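Lin0861 protein (Listeria innocua, PDB 3O60) is of unknown function but is probably a TetR-like transcriptional regulator with an N-terminal helix-turn-helix DNA-binding domain. Local coordinates at residues T26-F31 and E39-K44; L96-I101 and D170-L175; T100-P105 and A158-S163. One frame throughout, in Å; residues are numbered along the deposited sequence.

Contact 1 lies in the N-terminal helical domain, while contacts 2 and 3 belong to the C-terminal bundle; the centres of contacts 1 and 2 are about 31 Å apart, on opposite sides of the chain's centre. Contacts 2 and 3 both start from helix 90-103, share Thr100 and Ile101, and have centres about 10 Å apart. Helix 169-182 packs on it in contact 2, and the end of helix 144-162 in contact 3. Contacts 1 and 2 are buried and joined by apolar side chains alone, one including an aromatic ring; contact 2 also has a sulfate beside it. Contact 3 is only partly buried, and there an amide joins the aliphatic groups.

Contact 1 (T26-F31 and E39-K44); sequences TVLERF and ESISIK
Ile41 pushes its CD1 methyl against the edge of the Phe31 ring, close to the ring plane, with CD1 of Ile41 3.7 Å from CD1 of Phe31. The same methyl also reaches the root of the aromatic side chain, 3.8 Å from Phe31 CB. The other branch joins in as well: Ile41 CG2 is 4.0 Å from Phe31 CD1, so both arms of the isoleucine fork meet one corner of the ring. One turn back on the helix, Leu28 adds its CD2 methyl, 4.0 Å from Ile41 CD1. The extended Ile41 chain (chi2 -175°) carries CD1 far enough to touch Phe31 and Leu28 at once.

Phe31 is boxed in by its own helix too. Val27 CG1 lies over one ring face, offset toward the rim, and the Arg30 guanidinium lays one face against the edge of the ring, with Phe31 CE2 over its centre. Arg30 is also salt-bridged to Glu34, while Arg36 makes a cation-pi contact with the Phe31 ring. Beyond the two segments, Ile64 touches both Leu28 and Ile41, and Trp113 of helix 105-114 touches Ile41.

Residues 39-42 form the loop that leads into helix 43-50, with Ser42 at its N-cap position. Ile41 therefore rests against helix 15-33 just before the next helix starts. Helices 15-33, 43-50 and 54-60 are consistent with a TetR-type DNA-binding domain, in which the last two would form the helix-turn-helix.

No hydrogen bond or salt bridge crosses between 26-31 and 39-44. The junction rests on dispersion and on excluding water from an aliphatic-aromatic patch, so between these two segments the loop is held by apolar packing, with no directional bond.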
loop_
_atom_site.group_PDB
_atom_site.type_symbol
_atom_site.label_atom_id
_atom_site.label_comp_id
_atom_site.label_asym_id
_atom_site.label_seq_id
_atom_site.Cartn_x
_atom_site.Cartn_y
_atom_site.Cartn_z
ATOM N N THR A 26 11.816 13.005 -0.514
ATOM C CA THR A 26 12.841 12.257 -1.224
ATOM C C THR A 26 14.210 12.811 -0.883
ATOM O O THR A 26 15.151 12.060 -0.667
ATOM C CB THR A 26 12.638 12.331 -2.746
ATOM O OG1 THR A 26 11.437 11.641 -3.104
ATOM C CG2 THR A 26 13.799 11.693 -3.468
ATOM N N VAL A 27 14.323 14.131 -0.863
ATOM C CA VAL A 27 15.576 14.782 -0.521
ATOM C C VAL A 27 15.981 14.472 0.911
ATOM O O VAL A 27 17.153 14.259 1.197
ATOM C CB VAL A 27 15.497 16.292 -0.716
ATOM C CG1 VAL A 27 16.873 16.855 -0.961
ATOM C CG2 VAL A 27 14.581 16.615 -1.866
ATOM N N LEU A 28 15.010 14.486 1.815
ATOM C CA LEU A 28 15.269 14.131 3.196
ATOM C C LEU A 28 15.706 12.687 3.234
ATOM O O LEU A 28 16.630 12.322 3.947
ATOM C CB LEU A 28 14.005 14.288 4.031
ATOM C CG LEU A 28 13.685 15.667 4.590
ATOM C CD1 LEU A 28 12.412 15.591 5.388
ATOM C CD2 LEU A 28 14.818 16.169 5.440
ATOM N N GLU A 29 15.031 11.866 2.444
ATOM C CA GLU A 29 15.377 10.467 2.338
ATOM C C GLU A 29 16.785 10.338 1.779
ATOM O O GLU A 29 17.600 9.594 2.308
ATOM C CB GLU A 29 14.392 9.802 1.380
ATOM C CG GLU A 29 14.089 8.341 1.638
ATOM C CD GLU A 29 13.006 7.816 0.714
ATOM O OE1 GLU A 29 12.842 8.369 -0.385
ATOM O OE2 GLU A 29 12.312 6.853 1.085
ATOM N N ARG A 30 17.089 11.104 0.756
ATOM C CA ARG A 30 18.390 11.035 0.148
ATOM C C ARG A 30 19.429 11.558 1.085
ATOM O O ARG A 30 20.477 11.016 1.203
ATOM C CB ARG A 30 18.388 11.808 -1.158
ATOM C CG ARG A 30 19.706 12.421 -1.561
ATOM C CD ARG A 30 19.724 12.766 -3.032
ATOM N NE ARG A 30 19.509 14.172 -3.352
ATOM C CZ ARG A 30 20.460 15.088 -3.376
ATOM N NH1 ARG A 30 20.184 16.325 -3.696
ATOM N NH2 ARG A 30 21.688 14.777 -3.062
ATOM N N PHE A 31 19.120 12.628 1.771
ATOM C CA PHE A 31 20.052 13.244 2.697
ATOM C C PHE A 31 20.428 12.329 3.852
ATOM O O PHE A 31 21.578 12.290 4.268
ATOM C CB PHE A 31 19.485 14.557 3.215
ATOM C CG PHE A 31 19.577 15.675 2.230
ATOM C CD1 PHE A 31 19.251 16.962 2.592
ATOM C CD2 PHE A 31 19.995 15.435 0.940
ATOM C CE1 PHE A 31 19.341 17.985 1.687
ATOM C CE2 PHE A 31 20.085 16.456 0.033
ATOM C CZ PHE A 31 19.758 17.731 0.405
ATOM N N GLU A 39 20.446 17.849 11.801
ATOM C CA GLU A 39 20.592 19.180 12.366
ATOM C C GLU A 39 21.266 20.074 11.343
ATOM O O GLU A 39 20.945 21.249 11.215
ATOM C CB GLU A 39 21.412 19.132 13.650
ATOM N N SER A 40 22.180 19.480 10.589
ATOM C CA SER A 40 22.949 20.176 9.571
ATOM C C SER A 40 22.070 20.731 8.471
ATOM O O SER A 40 22.330 21.807 7.949
ATOM C CB SER A 40 23.973 19.233 8.951
ATOM O OG SER A 40 23.446 18.621 7.789
ATOM N N ILE A 41 21.018 19.996 8.136
ATOM C CA ILE A 41 20.216 20.307 6.965
ATOM C C ILE A 41 19.567 21.667 7.083
ATOM O O ILE A 41 19.129 22.073 8.148
ATOM C CB ILE A 41 19.120 19.258 6.727
ATOM C CG1 ILE A 41 19.731 17.872 6.570
ATOM C CG2 ILE A 41 18.316 19.601 5.496
ATOM C CD1 ILE A 41 18.727 16.820 6.214
ATOM N N SER A 42 19.494 22.355 5.952
ATOM C CA SER A 42 18.907 23.678 5.880
ATOM C C SER A 42 17.888 23.727 4.755
ATOM O O SER A 42 17.983 22.988 3.787
ATOM C CB SER A 42 19.990 24.720 5.639
ATOM O OG SER A 42 20.781 24.369 4.523
ATOM N N ILE A 43 16.903 24.598 4.908
ATOM C CA ILE A 43 15.808 24.699 3.961
ATOM C C ILE A 43 16.272 25.115 2.579
ATOM O O ILE A 43 15.750 24.643 1.577
ATOM C CB ILE A 43 14.739 25.666 4.454
ATOM C CG1 ILE A 43 14.423 25.385 5.922
ATOM C CG2 ILE A 43 13.495 25.542 3.608
ATOM C CD1 ILE A 43 13.022 25.737 6.325
ATOM N N LYS A 44 17.246 26.009 2.520
ATOM C CA LYS A 44 17.734 26.474 1.238
ATOM C C LYS A 44 18.340 25.327 0.449
ATOM O O LYS A 44 18.063 25.172 -0.733
ATOM C CB LYS A 44 18.781 27.565 1.448
ATOM C CG LYS A 44 19.206 28.278 0.187
ATOM C CD LYS A 44 20.704 28.482 0.159
ATOM C CE LYS A 44 21.110 29.384 -0.984
ATOM N NZ LYS A 44 22.395 30.069 -0.704
#

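Contact 2 (L96-I101 and D170-L175); sequences LILRTI and DQLVEL. With SO4 (sulfate ion), chain C.
Both segments are helical throughout, 96-101 lying within helix 90-103 and 170-175 within helix 169-182, and their backbones come nearest at Leu98 and Leu172, whose CA atoms are 8.1 Å apart. Inside the first segment, Ile97 O takes two backbone donors, Ile101 N and Thr100 N, and Thr100 OG1 bonds back to Leu96 O at 2.9 Å, its approach tilted 26° from the carbonyl plane. That bond satisfies the threonine hydroxyl on its own helix.

Across the gap, Leu98 does nearly all the work. Its CD1 methyl comes up beside Leu172, 3.5 Å from Leu172 CB and 3.7 Å from Leu172 CD1, so the two leucines run past one another in opposite directions instead of meeting end on. Leu98 CG stands anti to its carbonyl carbon (chi1 -72°), which sends the isobutyl group across to the other helix. Val173 gives a lighter touch, with CG2 4.4 Å from Leu98 CD1. Leu98 also packs on Leu156 of helix 144-162.

Next to this apolar patch sits a sulfate ion, probably from the crystallisation liquor. Arg99 NE makes a weak hydrogen bond to sulfate O1 at 3.4 Å, with an N-H...O angle of 153°; O1 lies at the edge of the guanidinium, near its plane. One face of that guanidinium is covered by Leu96 CA. The aliphatic stem leans on the ion as well, Arg99 CG being 3.6 Å from sulfate O1.

Here the C-terminal helix packs on helix 90-103 through leucines, consistent with the all-helical C-terminal domain of a TetR-like regulator.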
loop_
_atom_site.group_PDB
_atom_site.type_symbol
_atom_site.label_atom_id
_atom_site.label_comp_id
_atom_site.label_asym_id
_atom_site.label_seq_id
_atom_site.Cartn_x
_atom_site.Cartn_y
_atom_site.Cartn_z
ATOM N N LEU A 96 -1.627 -6.183 10.128
ATOM C CA LEU A 96 -1.583 -5.026 9.259
ATOM C C LEU A 96 -0.599 -3.977 9.740
ATOM O O LEU A 96 0.175 -3.456 8.953
ATOM C CB LEU A 96 -2.967 -4.397 9.138
ATOM C CG LEU A 96 -3.019 -3.101 8.336
ATOM C CD1 LEU A 96 -4.263 -2.321 8.672
ATOM C CD2 LEU A 96 -1.791 -2.278 8.610
ATOM N N ILE A 97 -0.582 -3.758 11.031
ATOM C CA ILE A 97 0.321 -2.824 11.603
ATOM C C ILE A 97 1.684 -3.329 11.377
ATOM O O ILE A 97 2.524 -2.629 10.921
ATOM C CB ILE A 97 0.099 -2.717 13.065
ATOM C CG1 ILE A 97 -1.088 -1.830 13.316
ATOM C CG2 ILE A 97 1.245 -2.073 13.688
ATOM C CD1 ILE A 97 -1.542 -1.859 14.678
ATOM N N LEU A 98 1.908 -4.575 11.693
ATOM C CA LEU A 98 3.219 -5.119 11.538
ATOM C C LEU A 98 3.727 -4.891 10.167
ATOM O O LEU A 98 4.797 -4.373 9.987
ATOM C CB LEU A 98 3.177 -6.596 11.745
ATOM C CG LEU A 98 2.977 -7.094 13.156
ATOM C CD1 LEU A 98 3.570 -8.450 13.270
ATOM C CD2 LEU A 98 3.582 -6.173 14.143
ATOM N N ARG A 99 2.958 -5.324 9.191
ATOM C CA ARG A 99 3.299 -5.177 7.785
ATOM C C ARG A 99 3.759 -3.806 7.439
ATOM O O ARG A 99 4.520 -3.607 6.539
ATOM C CB ARG A 99 2.072 -5.435 6.943
ATOM C CG ARG A 99 1.813 -6.864 6.644
ATOM C CD ARG A 99 0.702 -6.982 5.689
ATOM N NE ARG A 99 -0.414 -7.688 6.257
ATOM C CZ ARG A 99 -1.640 -7.225 6.244
ATOM N NH1 ARG A 99 -1.890 -6.071 5.696
ATOM N NH2 ARG A 99 -2.611 -7.902 6.788
ATOM N N THR A 100 3.251 -2.845 8.159
ATOM C CA THR A 100 3.527 -1.481 7.879
ATOM C C THR A 100 4.845 -1.112 8.464
ATOM O O THR A 100 5.540 -0.326 7.930
ATOM C CB THR A 100 2.453 -0.644 8.485
ATOM O OG1 THR A 100 1.219 -1.015 7.889
ATOM C CG2 THR A 100 2.686 0.776 8.193
ATOM N N ILE A 101 5.215 -1.685 9.575
ATOM C CA ILE A 101 6.496 -1.347 10.116
ATOM C C ILE A 101 7.544 -1.919 9.199
ATOM O O ILE A 101 8.585 -1.363 8.986
ATOM C CB ILE A 101 6.648 -1.879 11.522
ATOM C CG1 ILE A 101 5.606 -1.250 12.408
ATOM C CG2 ILE A 101 7.953 -1.498 12.065
ATOM C CD1 ILE A 101 5.538 -1.824 13.716
ATOM N N ASP A 170 4.621 -13.860 11.593
ATOM C CA ASP A 170 4.088 -14.918 12.429
ATOM C C ASP A 170 4.908 -15.023 13.699
ATOM O O ASP A 170 4.374 -15.265 14.773
ATOM C CB ASP A 170 4.082 -16.244 11.676
ATOM C CG ASP A 170 2.904 -16.370 10.743
ATOM O OD1 ASP A 170 2.146 -15.393 10.616
ATOM O OD2 ASP A 170 2.735 -17.442 10.133
ATOM N N GLN A 171 6.212 -14.825 13.566
ATOM C CA GLN A 171 7.099 -14.806 14.713
ATOM C C GLN A 171 6.759 -13.650 15.644
ATOM O O GLN A 171 6.732 -13.806 16.859
ATOM C CB GLN A 171 8.546 -14.683 14.248
ATOM C CG GLN A 171 9.026 -15.858 13.434
ATOM C CD GLN A 171 10.507 -15.808 13.157
ATOM O OE1 GLN A 171 11.081 -14.740 12.989
ATOM N NE2 GLN A 171 11.135 -16.970 13.103
ATOM N N LEU A 172 6.521 -12.484 15.061
ATOM C CA LEU A 172 6.237 -11.287 15.833
ATOM C C LEU A 172 4.962 -11.437 16.637
ATOM O O LEU A 172 4.884 -10.989 17.770
ATOM C CB LEU A 172 6.156 -10.069 14.922
ATOM C CG LEU A 172 7.448 -9.754 14.174
ATOM C CD1 LEU A 172 7.223 -8.673 13.146
ATOM C CD2 LEU A 172 8.526 -9.349 15.147
ATOM N N VAL A 173 3.948 -12.035 16.032
ATOM C CA VAL A 173 2.687 -12.231 16.717
ATOM C C VAL A 173 2.894 -13.135 17.913
ATOM O O VAL A 173 2.322 -12.911 18.972
ATOM C CB VAL A 173 1.633 -12.863 15.801
ATOM C CG1 VAL A 173 0.292 -12.907 16.503
ATOM C CG2 VAL A 173 1.531 -12.098 14.503
ATOM N N GLU A 174 3.686 -14.184 17.731
ATOM C CA GLU A 174 3.965 -15.094 18.825
ATOM C C GLU A 174 4.711 -14.364 19.928
ATOM O O GLU A 174 4.387 -14.500 21.103
ATOM C CB GLU A 174 4.798 -16.275 18.335
ATOM N N LEU A 175 5.740 -13.617 19.548
ATOM C CA LEU A 175 6.488 -12.833 20.513
ATOM C C LEU A 175 5.612 -11.763 21.139
ATOM O O LEU A 175 5.634 -11.564 22.344
ATOM C CB LEU A 175 7.698 -12.186 19.849
ATOM C CG LEU A 175 8.942 -13.059 19.738
ATOM C CD1 LEU A 175 9.891 -12.497 18.705
ATOM C CD2 LEU A 175 9.624 -13.184 21.075
HETATM S S SO4 C . 1.208 -11.445 7.218
HETATM O O1 SO4 C . 1.124 -10.179 7.942
HETATM O O2 SO4 C . -0.174 -11.835 6.929
HETATM O O3 SO4 C . 2.040 -11.287 6.017
HETATM O O4 SO4 C . 1.827 -12.486 8.042
#

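Contact 3 (T100-P105 and A158-S163); sequences TIQKNP and AEIQQS
The last turns of two helices come together here, 100-103 ending helix 90-103 and 158-162 ending helix 144-162, with the CA atoms of Gln102 and Ile160 closest at 8.5 Å. Ile160 is the central side chain, and its two branches take different partners. CD1, at the end of the longer branch, reaches CG2 of Ile101 at 4.1 Å, the two isoleucines meeting at a slant. CG2 of Ile160 lies 3.9 Å from NE2 of Gln102, whose side chain crosses it at about a right angle. This split follows from chi1 of Ile160 (-84°), which sets CG1 anti to the carbonyl carbon and CG2 anti to the backbone N.

Gln102 folds over at chi2 (85°) and brings its amide to the isoleucine, yet the contact is van der Waals only. No hydrogen bond crosses between the segments, and the polar amide borders an otherwise aliphatic junction.

Asn104 then leaves helical geometry and stands at the N-cap position of helix 105-114. On the other segment, Ala158 and Gln161 both touch Phe112 of that next helix, while Ile101 also packs on Leu156 and Ala157 of helix 144-162. Gln102 also packs on Leu172 and Asn169, so the end of helix 90-103 lies against both helix 144-162 and helix 169-182.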
loop_
_atom_site.group_PDB
_atom_site.type_symbol
_atom_site.label_atom_id
_atom_site.label_comp_id
_atom_site.label_asym_id
_atom_site.label_seq_id
_atom_site.Cartn_x
_atom_site.Cartn_y
_atom_site.Cartn_z
ATOM N N THR A 100 3.251 -2.845 8.159
ATOM C CA THR A 100 3.527 -1.481 7.879
ATOM C C THR A 100 4.845 -1.112 8.464
ATOM O O THR A 100 5.540 -0.326 7.930
ATOM C CB THR A 100 2.453 -0.644 8.485
ATOM O OG1 THR A 100 1.219 -1.015 7.889
ATOM C CG2 THR A 100 2.686 0.776 8.193
ATOM N N ILE A 101 5.215 -1.685 9.575
ATOM C CA ILE A 101 6.496 -1.347 10.116
ATOM C C ILE A 101 7.544 -1.919 9.199
ATOM O O ILE A 101 8.585 -1.363 8.986
ATOM C CB ILE A 101 6.648 -1.879 11.522
ATOM C CG1 ILE A 101 5.606 -1.250 12.408
ATOM C CG2 ILE A 101 7.953 -1.498 12.065
ATOM C CD1 ILE A 101 5.538 -1.824 13.716
ATOM N N GLN A 102 7.245 -3.059 8.642
ATOM C CA GLN A 102 8.153 -3.750 7.733
ATOM C C GLN A 102 8.296 -3.059 6.373
ATOM O O GLN A 102 9.379 -3.007 5.800
ATOM C CB GLN A 102 7.738 -5.210 7.569
ATOM C CG GLN A 102 8.895 -6.190 7.677
ATOM C CD GLN A 102 9.226 -6.568 9.103
ATOM O OE1 GLN A 102 8.390 -7.087 9.824
ATOM N NE2 GLN A 102 10.458 -6.323 9.508
ATOM N N LYS A 103 7.173 -2.588 5.849
ATOM C CA LYS A 103 7.115 -1.879 4.577
ATOM C C LYS A 103 7.872 -0.560 4.604
ATOM O O LYS A 103 8.480 -0.155 3.621
ATOM C CB LYS A 103 5.662 -1.637 4.174
ATOM C CG LYS A 103 5.473 -1.175 2.745
ATOM C CD LYS A 103 4.014 -0.931 2.454
ATOM C CE LYS A 103 3.150 -1.791 3.344
ATOM N NZ LYS A 103 1.747 -1.328 3.379
ATOM N N ASN A 104 7.848 0.090 5.757
ATOM C CA ASN A 104 8.313 1.461 5.907
ATOM C C ASN A 104 9.589 1.621 6.719
ATOM O O ASN A 104 9.755 2.589 7.444
ATOM C CB ASN A 104 7.200 2.341 6.459
ATOM C CG ASN A 104 6.118 2.598 5.446
ATOM O OD1 ASN A 104 5.330 1.715 5.132
ATOM N ND2 ASN A 104 6.078 3.807 4.919
ATOM N N PRO A 105 10.514 0.688 6.549
ATOM C CA PRO A 105 11.752 0.685 7.322
ATOM C C PRO A 105 12.553 1.940 7.067
ATOM O O PRO A 105 13.162 2.469 7.980
ATOM C CB PRO A 105 12.497 -0.521 6.764
ATOM C CG PRO A 105 12.026 -0.629 5.383
ATOM C CD PRO A 105 10.590 -0.220 5.395
ATOM N N ALA A 158 12.056 0.179 16.254
ATOM C CA ALA A 158 13.420 0.353 16.731
ATOM C C ALA A 158 14.129 -0.955 17.051
ATOM O O ALA A 158 15.283 -1.141 16.692
ATOM C CB ALA A 158 13.429 1.265 17.930
ATOM N N GLU A 159 13.454 -1.845 17.760
ATOM C CA GLU A 159 14.010 -3.159 18.017
ATOM C C GLU A 159 14.161 -3.882 16.690
ATOM O O GLU A 159 15.152 -4.562 16.450
ATOM C CB GLU A 159 13.119 -3.948 18.972
ATOM C CG GLU A 159 13.753 -5.207 19.538
ATOM C CD GLU A 159 15.243 -5.077 19.736
ATOM O OE1 GLU A 159 15.960 -6.074 19.542
ATOM O OE2 GLU A 159 15.702 -3.980 20.092
ATOM N N ILE A 160 13.161 -3.737 15.830
ATOM C CA ILE A 160 13.222 -4.309 14.497
ATOM C C ILE A 160 14.348 -3.694 13.674
ATOM O O ILE A 160 15.059 -4.400 12.975
ATOM C CB ILE A 160 11.897 -4.117 13.752
ATOM C CG1 ILE A 160 10.913 -5.220 14.126
ATOM C CG2 ILE A 160 12.127 -4.103 12.264
ATOM C CD1 ILE A 160 9.538 -5.014 13.571
ATOM N N GLN A 161 14.487 -2.377 13.728
ATOM C CA GLN A 161 15.573 -1.725 13.017
ATOM C C GLN A 161 16.931 -2.139 13.551
ATOM O O GLN A 161 17.849 -2.417 12.793
ATOM C CB GLN A 161 15.447 -0.210 13.125
ATOM C CG GLN A 161 16.782 0.493 13.242
ATOM C CD GLN A 161 16.701 1.954 12.890
ATOM O OE1 GLN A 161 17.715 2.621 12.732
ATOM N NE2 GLN A 161 15.492 2.462 12.769
ATOM N N GLN A 162 17.061 -2.150 14.869
ATOM C CA GLN A 162 18.331 -2.430 15.529
ATOM C C GLN A 162 18.875 -3.835 15.280
ATOM O O GLN A 162 20.081 -4.022 15.149
ATOM C CB GLN A 162 18.222 -2.153 17.030
ATOM C CG GLN A 162 19.474 -2.477 17.826
ATOM C CD GLN A 162 19.229 -3.533 18.878
ATOM O OE1 GLN A 162 19.929 -4.540 18.939
ATOM N NE2 GLN A 162 18.224 -3.311 19.711
ATOM N N SER A 163 17.988 -4.818 15.213
ATOM C CA SER A 163 18.406 -6.212 15.109
ATOM C C SER A 163 18.916 -6.652 13.738
ATOM O O SER A 163 18.260 -6.453 12.719
ATOM C CB SER A 163 17.255 -7.126 15.514
ATOM O OG SER A 163 16.705 -7.759 14.377
#